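Local coordinates for endosialidase (Enterobacteria phage phi92, PDB 4HIZ), which hydrolyses internal alpha2,8 and alpha2,9 linkages of sialic acid polymers, probably helping the phage to breach polysialic acid capsules, at residues Gly67-Asn72 / Phe456-Gln461; Tyr159-Thr164 / Phe305-His310; Thr231-Ile236 / Thr242-Arg247; Val546-Gly549 / Val553-Val556; Pro619-Gly624 / Ile641-Gly646. One frame throughout, in Å; residues are numbered along the deposited sequence.

Contact 1: residues Gly67-Asn72 / Phe456-Gln461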
# COMPACT_ATOMS: atom_id res chain seq x y z
N GLY A 67 6.98 -12.52 -28.49
CA GLY A 67 6.76 -11.86 -29.78
C GLY A 67 5.95 -12.69 -30.75
O GLY A 67 5.43 -12.14 -31.73
N PHE A 68 5.85 -14.01 -30.51
CA PHE A 68 5.14 -14.87 -31.44
C PHE A 68 3.67 -14.41 -31.49
O PHE A 68 3.05 -14.30 -32.58
CB PHE A 68 5.26 -16.36 -31.07
CG PHE A 68 4.69 -17.27 -32.12
CD1 PHE A 68 5.44 -17.62 -33.23
CD2 PHE A 68 3.36 -17.69 -32.04
CE1 PHE A 68 4.87 -18.42 -34.24
CE2 PHE A 68 2.79 -18.51 -33.03
CZ PHE A 68 3.56 -18.87 -34.13
N PHE A 69 3.12 -14.16 -30.30
CA PHE A 69 1.82 -13.48 -30.18
C PHE A 69 2.05 -12.14 -29.53
O PHE A 69 2.90 -12.01 -28.64
CB PHE A 69 0.84 -14.27 -29.29
CG PHE A 69 0.41 -15.57 -29.88
CD1 PHE A 69 -0.22 -15.62 -31.10
CD2 PHE A 69 0.68 -16.75 -29.22
CE1 PHE A 69 -0.61 -16.84 -31.65
CE2 PHE A 69 0.27 -17.97 -29.75
CZ PHE A 69 -0.36 -18.02 -30.97
N ASP A 70 1.27 -11.15 -29.94
CA ASP A 70 1.35 -9.85 -29.27
C ASP A 70 0.44 -9.90 -28.04
O ASP A 70 -0.67 -9.35 -28.03
CB ASP A 70 0.96 -8.74 -30.25
CG ASP A 70 1.94 -8.64 -31.42
OD1 ASP A 70 3.16 -8.85 -31.20
OD2 ASP A 70 1.50 -8.37 -32.56
N GLY A 71 0.90 -10.59 -27.02
CA GLY A 71 0.12 -10.82 -25.81
C GLY A 71 1.08 -10.83 -24.62
O GLY A 71 2.23 -11.24 -24.76
N ASN A 72 0.61 -10.36 -23.47
CA ASN A 72 1.43 -10.31 -22.27
C ASN A 72 0.61 -10.53 -21.02
O ASN A 72 -0.60 -10.27 -21.01
CB ASN A 72 2.13 -8.95 -22.18
CG ASN A 72 3.27 -8.84 -23.16
OD1 ASN A 72 4.35 -9.40 -22.92
ND2 ASN A 72 3.05 -8.15 -24.26
N PHE A 456 -1.28 -23.76 -28.25
CA PHE A 456 -0.07 -22.98 -27.99
C PHE A 456 0.07 -22.73 -26.49
O PHE A 456 -0.82 -22.16 -25.87
CB PHE A 456 -0.20 -21.60 -28.67
CG PHE A 456 -0.27 -21.66 -30.18
CD1 PHE A 456 0.90 -21.59 -30.94
CD2 PHE A 456 -1.51 -21.68 -30.84
CE1 PHE A 456 0.86 -21.61 -32.34
CE2 PHE A 456 -1.57 -21.70 -32.23
CZ PHE A 456 -0.40 -21.65 -32.98
N ASN A 457 1.19 -23.16 -25.92
CA ASN A 457 1.56 -22.79 -24.55
C ASN A 457 2.06 -21.34 -24.59
O ASN A 457 3.14 -21.06 -25.16
CB ASN A 457 2.66 -23.76 -24.06
CG ASN A 457 3.16 -23.47 -22.65
OD1 ASN A 457 2.51 -22.77 -21.82
ND2 ASN A 457 4.34 -23.98 -22.38
N ILE A 458 1.25 -20.42 -24.05
CA ILE A 458 1.50 -18.98 -24.17
C ILE A 458 2.07 -18.33 -22.90
O ILE A 458 2.61 -17.21 -22.95
CB ILE A 458 0.21 -18.24 -24.55
CG1 ILE A 458 -0.98 -18.70 -23.66
CG2 ILE A 458 -0.13 -18.56 -26.01
CD1 ILE A 458 -2.16 -17.69 -23.70
N THR A 459 1.93 -19.01 -21.76
CA THR A 459 2.48 -18.52 -20.47
C THR A 459 2.46 -19.68 -19.49
O THR A 459 1.71 -20.64 -19.70
CB THR A 459 1.66 -17.31 -19.90
OG1 THR A 459 2.14 -16.99 -18.59
CG2 THR A 459 0.17 -17.66 -19.77
N ASP A 460 3.33 -19.65 -18.48
CA ASP A 460 3.35 -20.68 -17.44
C ASP A 460 3.11 -20.02 -16.08
O ASP A 460 3.73 -18.98 -15.76
CB ASP A 460 4.73 -21.35 -17.33
CG ASP A 460 5.04 -22.34 -18.47
OD1 ASP A 460 4.17 -22.60 -19.33
OD2 ASP A 460 6.18 -22.88 -18.47
N GLN A 461 2.30 -20.68 -15.27
CA GLN A 461 1.93 -20.24 -13.93
C GLN A 461 2.69 -21.07 -12.89
O GLN A 461 3.53 -21.91 -13.26
CB GLN A 461 0.41 -20.45 -13.75
CG GLN A 461 -0.38 -19.27 -14.32
CD GLN A 461 0.01 -18.91 -15.74
OE1 GLN A 461 -0.31 -19.65 -16.70
NE2 GLN A 461 0.70 -17.76 -15.91
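Phe-69 and Phe-456 meet because both swing CG opposite the carbonyl carbon, with chi1 at -67° and -64°. Their rings form a T-shaped pair at the heart of an aromatic cluster in the catalytic beta-propeller domain. The planes stand at 84° and the centroids are 5.0 Å apart. Phe-69 supplies the edge and Phe-456 the face. The CZ atom of Phe-69 sits 3.6 Å above the centre of the Phe-456 ring. Phe-68 joins as the third ring. Its CD2 lies over the centre of one face of Phe-69, 3.8 Å above that plane. The Phe-68 ring also reaches Phe-456 obliquely, with CE2 3.7 Å from Phe-456 CE1. No hydrogen bond crosses between 67-72 and 456-461, so the contact is purely apolar. It ties the chain leading into strand 71-75 to strand 456-460, which belongs to another sheet. Val-64 touches both Phe-69 and Phe-456, and Tyr-520 touches Phe-69 and Ile-458. At the flank, Asp-70 forms a salt bridge with Lys-45 of the third subunit. The Ile-458 methyl CG2 comes against the neighbouring side of the Phe-69 ring, 3.8 Å from both CD2 and CE2.

Contact 2: residues Tyr159-Thr164 / Phe305-His310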
# COMPACT_ATOMS: atom_id res chain seq x y z
N TYR A 159 -26.64 -9.04 -14.06
CA TYR A 159 -27.33 -10.26 -13.65
C TYR A 159 -26.30 -11.23 -13.09
O TYR A 159 -25.22 -11.34 -13.63
CB TYR A 159 -28.04 -10.91 -14.85
CG TYR A 159 -29.38 -10.26 -15.14
CD1 TYR A 159 -30.53 -10.67 -14.44
CD2 TYR A 159 -29.48 -9.22 -16.06
CE1 TYR A 159 -31.78 -10.03 -14.68
CE2 TYR A 159 -30.73 -8.58 -16.31
CZ TYR A 159 -31.85 -8.98 -15.61
OH TYR A 159 -33.05 -8.36 -15.84
N ALA A 160 -26.66 -11.93 -12.03
CA ALA A 160 -25.77 -12.93 -11.48
C ALA A 160 -26.61 -14.08 -10.91
O ALA A 160 -27.66 -13.83 -10.31
CB ALA A 160 -24.88 -12.32 -10.37
N VAL A 161 -26.14 -15.32 -11.06
CA VAL A 161 -26.80 -16.39 -10.35
C VAL A 161 -26.00 -16.57 -9.06
O VAL A 161 -24.88 -17.10 -9.08
CB VAL A 161 -26.85 -17.73 -11.13
CG1 VAL A 161 -27.58 -18.81 -10.29
CG2 VAL A 161 -27.57 -17.51 -12.46
N ILE A 162 -26.58 -16.08 -7.97
CA ILE A 162 -25.94 -16.14 -6.67
C ILE A 162 -26.45 -17.39 -5.98
O ILE A 162 -27.65 -17.53 -5.68
CB ILE A 162 -26.24 -14.90 -5.83
CG1 ILE A 162 -25.67 -13.65 -6.52
CG2 ILE A 162 -25.66 -15.09 -4.43
CD1 ILE A 162 -24.13 -13.69 -6.80
N GLU A 163 -25.54 -18.32 -5.78
CA GLU A 163 -25.86 -19.62 -5.21
C GLU A 163 -25.69 -19.60 -3.70
O GLU A 163 -24.80 -18.92 -3.18
CB GLU A 163 -24.89 -20.65 -5.79
CG GLU A 163 -25.10 -20.91 -7.30
CD GLU A 163 -24.13 -21.91 -7.86
OE1 GLU A 163 -23.06 -22.18 -7.22
OE2 GLU A 163 -24.40 -22.41 -8.98
N THR A 164 -26.49 -20.40 -3.01
CA THR A 164 -26.31 -20.62 -1.58
C THR A 164 -25.85 -22.07 -1.42
O THR A 164 -26.57 -22.99 -1.86
CB THR A 164 -27.63 -20.40 -0.81
OG1 THR A 164 -28.00 -19.03 -0.88
CG2 THR A 164 -27.49 -20.77 0.66
N PHE A 305 -31.42 -14.48 -22.21
CA PHE A 305 -30.04 -14.90 -21.96
C PHE A 305 -29.98 -16.35 -21.51
O PHE A 305 -31.01 -16.98 -21.24
CB PHE A 305 -29.32 -13.94 -20.99
CG PHE A 305 -29.90 -13.83 -19.58
CD1 PHE A 305 -29.91 -14.92 -18.69
CD2 PHE A 305 -30.30 -12.59 -19.10
CE1 PHE A 305 -30.39 -14.77 -17.37
CE2 PHE A 305 -30.76 -12.42 -17.76
CZ PHE A 305 -30.83 -13.50 -16.90
N ALA A 306 -28.77 -16.90 -21.47
CA ALA A 306 -28.60 -18.28 -21.08
C ALA A 306 -27.52 -18.36 -20.00
O ALA A 306 -26.56 -17.57 -20.01
CB ALA A 306 -28.21 -19.14 -22.28
N VAL A 307 -27.67 -19.32 -19.09
CA VAL A 307 -26.68 -19.57 -18.02
C VAL A 307 -26.26 -21.03 -18.18
O VAL A 307 -27.10 -21.88 -18.42
CB VAL A 307 -27.37 -19.38 -16.66
CG1 VAL A 307 -26.58 -20.04 -15.51
CG2 VAL A 307 -27.68 -17.89 -16.40
N GLY A 308 -24.96 -21.32 -18.10
CA GLY A 308 -24.55 -22.71 -18.23
C GLY A 308 -24.81 -23.48 -16.94
O GLY A 308 -24.86 -22.90 -15.84
N TYR A 309 -24.96 -24.79 -17.05
CA TYR A 309 -25.05 -25.60 -15.81
C TYR A 309 -24.68 -27.04 -16.09
O TYR A 309 -24.65 -27.50 -17.26
CB TYR A 309 -26.49 -25.57 -15.22
CG TYR A 309 -27.43 -26.59 -15.87
CD1 TYR A 309 -28.05 -26.30 -17.10
CD2 TYR A 309 -27.69 -27.81 -15.26
CE1 TYR A 309 -28.92 -27.20 -17.70
CE2 TYR A 309 -28.55 -28.73 -15.87
CZ TYR A 309 -29.15 -28.42 -17.08
OH TYR A 309 -30.00 -29.33 -17.70
N HIS A 310 -24.36 -27.76 -15.02
CA HIS A 310 -24.26 -29.21 -15.16
C HIS A 310 -24.63 -29.89 -13.86
O HIS A 310 -24.64 -29.28 -12.76
CB HIS A 310 -22.82 -29.61 -15.59
CG HIS A 310 -21.82 -29.64 -14.47
ND1 HIS A 310 -21.23 -28.51 -13.96
CD2 HIS A 310 -21.30 -30.69 -13.78
CE1 HIS A 310 -20.38 -28.85 -13.00
NE2 HIS A 310 -20.41 -30.17 -12.86
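Strands 159-164 and 305-310 run in roughly the same direction without pairing, with CA atoms 9.9 Å apart at Tyr-159 and Phe-305 and 8.3 Å apart at Val-161 and Val-307. They belong to two different four-stranded antiparallel sheets, as expected of blades packed face to face in a beta-propeller. In each sheet the strand is second in order. The gap between them is filled by side chains alone. Tyr-159 and Phe-305 form an edge-to-face pair with centroids 5.0 Å apart and planes at 57°. Phe-305 gives the edge. Its CE2 stands 3.6 Å above the middle of the tyrosine ring, and CZ comes 3.8 Å from Tyr-159 CD1. With chi1 at 62°, Phe-305 CG lies between its own backbone N and carbonyl carbon, and the ring is carried across to the neighbouring sheet. Phe-295, on strand 291-297, meets the Phe-305 ring and also touches Tyr-159, so the pair is part of a wider aromatic patch. Thr-292 on the same strand touches both valines. The four touching residues are buried, and no other subunit reaches either strand here. The contact is thus part of the hydrophobic filling between two sheets of one chain. Further along, Val-161 turns one methyl into the fork of Val-307: its CG2 lies 4.0 Å from CG2 and 4.1 Å from CG1 of Val-307.

Contact 3: residues Thr231-Ile236 / Thr242-Arg247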
# COMPACT_ATOMS: atom_id res chain seq x y z
N THR A 231 -36.02 8.04 -6.98
CA THR A 231 -36.27 6.60 -7.06
C THR A 231 -37.27 6.35 -8.18
O THR A 231 -38.16 7.17 -8.40
CB THR A 231 -36.85 6.09 -5.71
OG1 THR A 231 -35.84 6.27 -4.68
CG2 THR A 231 -37.17 4.65 -5.79
N VAL A 232 -37.14 5.24 -8.89
CA VAL A 232 -38.08 4.92 -9.95
C VAL A 232 -39.42 4.53 -9.32
O VAL A 232 -39.51 3.60 -8.52
CB VAL A 232 -37.55 3.78 -10.84
CG1 VAL A 232 -38.65 3.28 -11.82
CG2 VAL A 232 -36.24 4.25 -11.56
N ALA A 233 -40.47 5.24 -9.73
CA ALA A 233 -41.84 5.01 -9.22
C ALA A 233 -42.65 4.01 -10.05
O ALA A 233 -43.45 3.22 -9.51
CB ALA A 233 -42.58 6.33 -9.14
N SER A 234 -42.45 4.04 -11.36
CA SER A 234 -43.14 3.05 -12.22
C SER A 234 -42.34 2.92 -13.49
O SER A 234 -41.52 3.81 -13.81
CB SER A 234 -44.58 3.49 -12.57
OG SER A 234 -44.57 4.53 -13.54
N VAL A 235 -42.56 1.81 -14.19
CA VAL A 235 -41.98 1.60 -15.51
C VAL A 235 -43.12 1.46 -16.50
O VAL A 235 -44.01 0.62 -16.35
CB VAL A 235 -41.07 0.36 -15.55
CG1 VAL A 235 -40.51 0.15 -16.95
CG2 VAL A 235 -39.92 0.56 -14.55
N ILE A 236 -43.08 2.30 -17.52
CA ILE A 236 -44.15 2.31 -18.51
C ILE A 236 -43.84 1.42 -19.70
O ILE A 236 -44.71 0.67 -20.16
CB ILE A 236 -44.41 3.73 -18.95
CG1 ILE A 236 -44.95 4.53 -17.76
CG2 ILE A 236 -45.42 3.78 -20.10
CD1 ILE A 236 -45.08 6.02 -18.05
N THR A 242 -41.27 6.51 -14.64
CA THR A 242 -41.66 7.73 -13.92
C THR A 242 -40.93 7.84 -12.58
O THR A 242 -40.41 6.86 -12.04
CB THR A 242 -43.18 7.76 -13.61
OG1 THR A 242 -43.49 6.74 -12.64
CG2 THR A 242 -44.03 7.63 -14.91
N VAL A 243 -40.94 9.06 -12.06
CA VAL A 243 -40.47 9.35 -10.71
C VAL A 243 -41.55 10.21 -10.04
O VAL A 243 -42.34 10.90 -10.73
CB VAL A 243 -39.07 10.07 -10.70
CG1 VAL A 243 -38.01 9.16 -11.33
CG2 VAL A 243 -39.10 11.44 -11.42
N THR A 244 -41.59 10.17 -8.72
CA THR A 244 -42.55 10.97 -7.98
C THR A 244 -41.94 12.25 -7.40
O THR A 244 -40.91 12.19 -6.73
CB THR A 244 -43.15 10.15 -6.84
OG1 THR A 244 -43.74 8.97 -7.38
CG2 THR A 244 -44.23 10.94 -6.09
N LEU A 245 -42.59 13.39 -7.64
CA LEU A 245 -42.15 14.69 -7.18
C LEU A 245 -42.53 14.92 -5.73
O LEU A 245 -43.55 14.41 -5.27
CB LEU A 245 -42.81 15.79 -8.03
CG LEU A 245 -42.63 15.70 -9.55
CD1 LEU A 245 -43.31 16.90 -10.23
CD2 LEU A 245 -41.16 15.65 -9.91
N ALA A 246 -41.73 15.72 -5.03
CA ALA A 246 -42.00 16.04 -3.64
C ALA A 246 -43.25 16.91 -3.51
O ALA A 246 -43.94 16.88 -2.49
CB ALA A 246 -40.79 16.74 -3.02
N ARG A 247 -43.55 17.70 -4.53
CA ARG A 247 -44.81 18.43 -4.56
C ARG A 247 -45.34 18.58 -5.98
O ARG A 247 -44.58 18.49 -6.93
CB ARG A 247 -44.69 19.78 -3.85
CG ARG A 247 -43.60 20.65 -4.36
CD ARG A 247 -43.46 21.88 -3.45
NE ARG A 247 -42.71 22.96 -4.07
CZ ARG A 247 -43.27 23.98 -4.72
NH1 ARG A 247 -44.59 24.06 -4.82
NH2 ARG A 247 -42.50 24.92 -5.26
O HOH W 1 -40.09 8.42 -7.05
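Ser-234 and Thr-242 face each other in a beta hairpin made by strands 230-237 and 240-244. The hairpin belongs to an antiparallel sheet formed by the part of the chain that runs, in sequence, from strand 172-181 to strand 272-275, which pair in a propeller sheet. Two backbone bonds join the strands here: Ala-233 N to Thr-242 O, 2.8 Å, and Thr-242 N to Ser-234 O, also 2.8 Å. Ala-233 and Ser-234 together oppose the single residue Thr-242, which makes a classic beta bulge. Thr-242 therefore serves two neighbours at once. With chi1 at 75° for Ser-234 and 68° for Thr-242, both hydroxyls lie between backbone N and carbonyl carbon, and OG of Ser-234 comes 2.6 Å from OG1 of Thr-242 in a short hydrogen bond. The methyl of Thr-242 turns elsewhere: CG2 packs 3.7 Å from Ile-236 CD1. Ala-233 CB rests 3.4 Å from Thr-244 OG1. Beyond the bulge a water carries the link, giving a hydrogen bond to Thr-231 O (2.7 Å) and taking one from Thr-244 N (2.8 Å). Val-243 packs on Phe-218, a residue of a glycan pocket, and its side chain is about 11 Å from bound sialic acid.

Contact 4: residues Val546-Gly549 / Val553-Val556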
# COMPACT_ATOMS: atom_id res chain seq x y z
N VAL A 546 -2.99 8.01 1.70
CA VAL A 546 -2.16 8.75 2.66
C VAL A 546 -1.47 9.92 2.01
O VAL A 546 -0.93 9.79 0.90
CB VAL A 546 -1.11 7.82 3.27
CG1 VAL A 546 0.02 8.61 3.97
CG2 VAL A 546 -1.78 6.82 4.25
N SER A 547 -1.51 11.07 2.69
CA SER A 547 -0.75 12.25 2.29
C SER A 547 0.07 12.66 3.49
O SER A 547 -0.39 12.56 4.62
CB SER A 547 -1.71 13.38 1.95
OG SER A 547 -2.55 12.95 0.89
N MET A 548 1.26 13.18 3.23
CA MET A 548 2.05 13.76 4.33
C MET A 548 1.53 15.17 4.61
O MET A 548 1.49 16.00 3.71
CB MET A 548 3.53 13.81 3.95
CG MET A 548 4.40 14.37 5.07
SD MET A 548 4.46 13.26 6.49
CE MET A 548 5.53 11.92 5.92
N GLY A 549 1.07 15.42 5.84
CA GLY A 549 0.45 16.71 6.15
C GLY A 549 1.48 17.81 6.36
O GLY A 549 2.68 17.54 6.51
N VAL A 553 2.95 14.60 9.56
CA VAL A 553 2.41 13.28 9.90
C VAL A 553 1.56 12.78 8.72
O VAL A 553 0.90 13.57 8.03
CB VAL A 553 1.52 13.37 11.18
CG1 VAL A 553 0.86 12.00 11.52
CG2 VAL A 553 2.36 13.89 12.37
N ARG A 554 1.57 11.48 8.51
CA ARG A 554 0.70 10.83 7.53
C ARG A 554 -0.78 10.97 7.90
O ARG A 554 -1.19 10.61 9.01
CB ARG A 554 1.03 9.35 7.46
CG ARG A 554 2.41 9.04 6.87
CD ARG A 554 2.90 7.71 7.44
NE ARG A 554 4.09 7.24 6.72
CZ ARG A 554 5.34 7.70 6.94
NH1 ARG A 554 5.56 8.63 7.88
NH2 ARG A 554 6.33 7.21 6.20
N HIS A 555 -1.57 11.46 6.96
CA HIS A 555 -3.03 11.51 7.13
C HIS A 555 -3.69 10.56 6.17
O HIS A 555 -3.38 10.54 4.97
CB HIS A 555 -3.55 12.93 6.79
CG HIS A 555 -3.19 13.93 7.84
ND1 HIS A 555 -4.13 14.44 8.72
CD2 HIS A 555 -1.99 14.47 8.20
CE1 HIS A 555 -3.52 15.27 9.57
NE2 HIS A 555 -2.23 15.30 9.27
N VAL A 556 -4.63 9.78 6.72
CA VAL A 556 -5.41 8.82 5.93
C VAL A 556 -6.75 9.46 5.60
O VAL A 556 -7.47 9.92 6.51
CB VAL A 556 -5.63 7.52 6.73
CG1 VAL A 556 -6.51 6.54 5.88
CG2 VAL A 556 -4.28 6.89 7.04
O HOH W 2 -4.61 11.38 1.96
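Met-548 CE lies over one face of the Arg-554 guanidinium, 3.8 Å from NH1. The His-555 ring has Ser-547 O near its plane at one edge, while its CD2 meets Gly-549 CA obliquely at 3.9 Å. The methionine reaches its place by bending twice, with chi2 at 68° and chi3 at 74°. The bend also lays SD 3.7 Å from Val-553 N. Arg-554 runs extended from CG to NE, and its CB packs 3.7 Å from Val-546 CG1. Val-546 uses its other methyl on Val-556, CG2 to CG2. The side chains of Val-546, Met-548, Arg-554 and Val-556 thus share one face, with Ser-547 and His-555 on the other. Three backbone bonds join the strands. His-555 N gives one to Ser-547 O at 2.8 Å, and Ser-547 N returns one to His-555 O at 3.0 Å. Gly-549 N bonds Val-553 O at 2.9 Å. A water hydrogen-bonds Ser-547 OG and, weakly, His-555 O.

The polar ends are bonded outside the hairpin, largely by neighbouring subunits. Arg-554 bonds Arg-542 O of the third subunit and Tyr-508 O of the second. His-555 bonds Asp-551 of its own chain and Asp-563 of the third subunit. Residues 554-556 also pair in a parallel ladder with a strand of the third subunit. The arrangement is a short antiparallel beta hairpin whose sheet continues across an interface of the trimer.

Contact 5: residues Pro619-Gly624 / Ile641-Gly646. With EDO (1,2-ethanediol), chain Q.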
# COMPACT_ATOMS: atom_id res chain seq x y z
N PRO A 619 -3.68 13.34 34.43
CA PRO A 619 -4.29 12.66 35.57
C PRO A 619 -3.93 13.25 36.93
O PRO A 619 -3.51 12.55 37.85
CB PRO A 619 -3.77 11.21 35.43
CG PRO A 619 -2.44 11.35 34.74
CD PRO A 619 -2.64 12.52 33.78
N TYR A 620 -4.17 14.53 37.08
CA TYR A 620 -3.83 15.25 38.33
C TYR A 620 -5.01 16.11 38.69
O TYR A 620 -5.63 16.67 37.81
CB TYR A 620 -2.62 16.16 38.12
CG TYR A 620 -1.41 15.39 37.68
CD1 TYR A 620 -0.70 14.60 38.59
CD2 TYR A 620 -0.98 15.45 36.37
CE1 TYR A 620 0.40 13.87 38.18
CE2 TYR A 620 0.13 14.71 35.95
CZ TYR A 620 0.81 13.93 36.87
OH TYR A 620 1.90 13.21 36.46
N THR A 621 -5.32 16.22 39.98
CA THR A 621 -6.50 16.99 40.38
C THR A 621 -6.33 18.49 40.10
O THR A 621 -7.30 19.24 40.09
CB THR A 621 -6.84 16.80 41.86
OG1 THR A 621 -5.71 17.19 42.64
CG2 THR A 621 -7.12 15.33 42.14
N THR A 622 -5.10 18.93 39.87
CA THR A 622 -4.89 20.32 39.48
C THR A 622 -5.36 20.59 38.04
O THR A 622 -5.53 21.75 37.63
CB THR A 622 -3.43 20.70 39.60
OG1 THR A 622 -2.66 19.69 38.95
CG2 THR A 622 -3.03 20.76 41.08
N ASP A 623 -5.63 19.53 37.28
CA ASP A 623 -6.05 19.69 35.89
C ASP A 623 -7.50 19.31 35.65
O ASP A 623 -8.04 19.60 34.59
CB ASP A 623 -5.21 18.82 34.97
CG ASP A 623 -4.69 19.56 33.79
OD1 ASP A 623 -5.02 20.76 33.63
OD2 ASP A 623 -3.94 18.93 33.00
N GLY A 624 -8.13 18.64 36.62
CA GLY A 624 -9.51 18.21 36.43
C GLY A 624 -9.94 17.22 37.50
O GLY A 624 -9.12 16.66 38.24
N ILE A 641 -11.78 5.66 43.95
CA ILE A 641 -11.70 6.95 44.59
C ILE A 641 -12.09 8.04 43.60
O ILE A 641 -11.56 8.10 42.48
CB ILE A 641 -10.25 7.25 45.07
CG1 ILE A 641 -9.72 6.09 45.91
CG2 ILE A 641 -10.20 8.56 45.87
CD1 ILE A 641 -8.23 6.21 46.19
N LEU A 642 -13.03 8.89 44.04
CA LEU A 642 -13.49 10.01 43.22
C LEU A 642 -12.81 11.29 43.73
O LEU A 642 -12.86 11.58 44.92
CB LEU A 642 -15.03 10.12 43.31
CG LEU A 642 -15.64 11.32 42.56
CD1 LEU A 642 -15.44 11.21 41.06
CD2 LEU A 642 -17.13 11.34 42.86
N TYR A 643 -12.16 12.02 42.82
CA TYR A 643 -11.48 13.29 43.14
C TYR A 643 -12.24 14.41 42.45
O TYR A 643 -12.31 14.44 41.22
CB TYR A 643 -10.06 13.28 42.59
CG TYR A 643 -9.19 12.17 43.14
CD1 TYR A 643 -9.27 10.86 42.64
CD2 TYR A 643 -8.27 12.42 44.15
CE1 TYR A 643 -8.47 9.84 43.16
CE2 TYR A 643 -7.47 11.39 44.68
CZ TYR A 643 -7.56 10.13 44.16
OH TYR A 643 -6.76 9.12 44.69
N ALA A 644 -12.85 15.30 43.20
CA ALA A 644 -13.67 16.35 42.57
C ALA A 644 -13.49 17.65 43.35
O ALA A 644 -14.34 17.97 44.17
CB ALA A 644 -15.18 15.91 42.54
N PRO A 645 -12.38 18.37 43.12
CA PRO A 645 -12.12 19.59 43.88
C PRO A 645 -13.28 20.59 43.80
O PRO A 645 -13.47 21.34 44.76
CB PRO A 645 -10.88 20.18 43.19
CG PRO A 645 -10.12 18.94 42.69
CD PRO A 645 -11.25 18.00 42.24
N GLY A 646 -14.02 20.61 42.70
CA GLY A 646 -15.16 21.51 42.57
C GLY A 646 -16.45 21.01 43.21
O GLY A 646 -17.51 21.66 43.08
C1 EDO Q . -0.99 9.44 37.92
O1 EDO Q . -1.81 10.43 38.55
C2 EDO Q . 0.46 9.93 37.87
O2 EDO Q . 0.90 10.23 39.20
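The side chain of Thr-621 meets 641-646 through its carbon atoms. Its CB lies 4.0 Å from Pro-645 CG. From CB the chain forks: chi1 of 58° puts OG1 between the backbone N and the carbonyl carbon, and CG2 opposite the carbonyl carbon. That methyl is the tip that does the touching. It comes 3.6 Å from Tyr-643 CB and 3.7 Å from Tyr-643 CD2, and lies 3.9 Å from CG. It meets the ring where CB joins it. The carbonyl O of Thr-621 adds a contact with Pro-645 CG at 3.8 Å.

Thr-621 is the second residue of a type I beta turn, closed by Asp-623 N to Tyr-620 O at 2.9 Å. The turn belongs to the loop between strands 610-614 and 626-630, and it packs on the end of strand 640-643 in the same three-stranded sheet. Leu-626, on the strand between, touches both Thr-621 and Tyr-643. Other subunits close in: Asp-623 O bonds Ser-632 of the second, and residues 641-642 pair with a strand of the third. On the loop, an ethanediol, probably from the crystallisation liquor, bonds Pro-619 O through its O1 (2.8 Å). No hydrogen bond links 619-624 with 641-646. The turn is therefore held against the strand end by small van der Waals contacts, while backbone and intersubunit bonds fix the parts themselves.

Overall arrangement
Contacts 1, 2 and 3 belong to the propeller domain; contacts 4 and 5 belong to the C-terminal part of the chain. Contact 2 is buried and untouched by other subunits. Contact 1 is partly buried. Both join separate sheets through aromatic and apolar side chains without hydrogen bonds. Contacts 3 and 4 are hairpins, bonded along the backbone. One is bulged and partly exposed, near bound sialic acid; the other is buried within the trimer. Contact 5 is a surface contact of loop on strand end, and its carbons meet sparingly. Other subunits reach contacts 1, 4 and 5, and the third subunit carries on the sheets of contacts 4 and 5. The centres of contacts 1 and 5 are about 74 Å apart.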